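Long-range contact in beta subunit of photoactivated adenylyl cyclase (PDB 5M2A), which probably makes cyclic AMP from ATP under the control of blue light, which a flavin-binding BLUF domain senses: residues L289-A294 with N330-Y335. Residues are numbered along the deposited sequence; the frame is centred on the assembly and turned at random.
Sequences LPYALA and NEAQKY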
# COMPACT_ATOMS: atom_id res chain seq x y z
N LEU A 289 -16.45 -21.94 15.51
CA LEU A 289 -16.92 -22.99 14.63
C LEU A 289 -15.92 -24.15 14.59
O LEU A 289 -14.72 -23.95 14.77
CB LEU A 289 -17.12 -22.47 13.21
CG LEU A 289 -18.09 -21.31 13.05
CD1 LEU A 289 -18.05 -20.79 11.62
CD2 LEU A 289 -19.49 -21.75 13.43
N PRO A 290 -16.40 -25.36 14.35
CA PRO A 290 -15.48 -26.49 14.19
C PRO A 290 -14.88 -26.56 12.79
O PRO A 290 -14.44 -27.62 12.35
CB PRO A 290 -16.37 -27.71 14.49
CG PRO A 290 -17.74 -27.25 14.12
CD PRO A 290 -17.81 -25.79 14.43
N TYR A 291 -14.84 -25.41 12.11
CA TYR A 291 -14.27 -25.28 10.78
C TYR A 291 -13.43 -24.00 10.72
O TYR A 291 -13.79 -22.99 11.32
CB TYR A 291 -15.35 -25.19 9.68
CG TYR A 291 -16.26 -26.39 9.67
CD1 TYR A 291 -17.35 -26.47 10.52
CD2 TYR A 291 -16.01 -27.46 8.82
CE1 TYR A 291 -18.17 -27.57 10.52
CE2 TYR A 291 -16.82 -28.57 8.82
CZ TYR A 291 -17.90 -28.62 9.67
OH TYR A 291 -18.72 -29.71 9.68
N ALA A 292 -12.35 -24.06 9.95
CA ALA A 292 -11.41 -22.95 9.82
C ALA A 292 -11.73 -22.02 8.65
O ALA A 292 -10.99 -21.05 8.42
CB ALA A 292 -9.99 -23.49 9.68
N LEU A 293 -12.78 -22.31 7.90
CA LEU A 293 -13.20 -21.52 6.75
C LEU A 293 -14.70 -21.30 6.85
O LEU A 293 -15.45 -22.25 7.06
CB LEU A 293 -12.87 -22.23 5.44
CG LEU A 293 -13.49 -21.69 4.16
CD1 LEU A 293 -12.93 -20.29 3.89
CD2 LEU A 293 -13.19 -22.62 3.00
N ALA A 294 -15.14 -20.05 6.70
CA ALA A 294 -16.57 -19.77 6.69
C ALA A 294 -16.89 -18.80 5.57
O ALA A 294 -16.13 -17.86 5.32
CB ALA A 294 -17.04 -19.16 8.02
N ASN A 330 -16.73 -29.48 3.97
CA ASN A 330 -16.30 -30.55 4.86
C ASN A 330 -14.78 -30.58 5.01
O ASN A 330 -14.26 -30.84 6.10
CB ASN A 330 -16.81 -31.89 4.33
CG ASN A 330 -16.51 -33.05 5.27
OD1 ASN A 330 -15.77 -33.97 4.91
ND2 ASN A 330 -17.07 -33.01 6.46
N GLU A 331 -14.06 -30.30 3.92
CA GLU A 331 -12.60 -30.31 3.95
C GLU A 331 -12.01 -29.28 4.93
O GLU A 331 -10.85 -29.42 5.32
CB GLU A 331 -12.04 -30.06 2.55
CG GLU A 331 -12.33 -31.16 1.52
CD GLU A 331 -11.63 -32.47 1.84
OE1 GLU A 331 -10.48 -32.44 2.31
OE2 GLU A 331 -12.24 -33.54 1.61
N ALA A 332 -12.77 -28.26 5.32
CA ALA A 332 -12.26 -27.23 6.23
C ALA A 332 -12.42 -27.61 7.70
O ALA A 332 -12.09 -26.80 8.57
CB ALA A 332 -12.95 -25.89 5.97
N GLN A 333 -12.92 -28.81 7.98
CA GLN A 333 -13.15 -29.22 9.36
C GLN A 333 -11.85 -29.22 10.15
O GLN A 333 -10.81 -29.63 9.64
CB GLN A 333 -13.78 -30.62 9.39
CG GLN A 333 -14.22 -31.08 10.77
CD GLN A 333 -14.60 -32.55 10.80
OE1 GLN A 333 -13.74 -33.43 10.62
NE2 GLN A 333 -15.88 -32.83 11.01
N LYS A 334 -11.93 -28.77 11.40
CA LYS A 334 -10.77 -28.73 12.29
C LYS A 334 -10.56 -30.08 12.95
O LYS A 334 -11.50 -30.67 13.50
CB LYS A 334 -10.96 -27.66 13.38
CG LYS A 334 -10.93 -26.21 12.88
CD LYS A 334 -11.37 -25.27 14.00
CE LYS A 334 -11.35 -23.79 13.59
NZ LYS A 334 -12.11 -22.96 14.57
N TYR A 335 -9.33 -30.59 12.89
CA TYR A 335 -9.01 -31.83 13.59
C TYR A 335 -8.76 -31.60 15.08
O TYR A 335 -8.47 -32.56 15.80
CB TYR A 335 -7.80 -32.52 12.96
CG TYR A 335 -6.46 -31.85 13.23
CD1 TYR A 335 -6.06 -30.74 12.50
CD2 TYR A 335 -5.59 -32.35 14.19
CE1 TYR A 335 -4.84 -30.12 12.74
CE2 TYR A 335 -4.37 -31.74 14.44
CZ TYR A 335 -4.00 -30.63 13.71
OH TYR A 335 -2.78 -30.02 13.94
O HOH W 1 -14.01 -30.13 13.88
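K334 lies along the backbone of L289-Y291, and the Y291 ring meets the backbone and CB of Q333. The two segments form a single beta bridge, Y291 with Q333, in the class III cyclase catalytic domain. It joins the approach to strand 293-296 to the loop between strand 324-329 and helix 338-349. Two nearly straight hydrogen bonds make the bridge. K334 N donates to P290 O at 2.9 Å, and A292 N donates to A332 O at 3.1 Å. The lysine chain is extended beyond CG. K334 CE passes 3.4 Å from Y291 O, and K334 NZ ends 2.8 Å from L289 O, nearly in line with that carbonyl. NZ also bonds T286 O and T338 OG1, so three oxygens hold the ammonium group, and two of them are backbone carbonyls. This ties the first residue of helix 338-349 to the chain that follows helix 274-285.

Y291 has CG anti to its own carbonyl carbon (chi1 -58°). This sets the CD2-CE2 side of the ring against Q333, with Y291 CD2 3.4 Å from Q333 CA. The approach is oblique to the ring. The carbonyl of N330 lies farther along, at the ring edge and near its plane. The Y291 side chain also packs on I310, L312 and T328. A332 points its methyl at the other segment, and its CB meets L293 CB at 3.7 Å. Beyond it, L293 packs on helix 215-235 and on strand 247-258. P290 O has a second donor: a water that bonds it at 3.0 Å and also donates to K334 O.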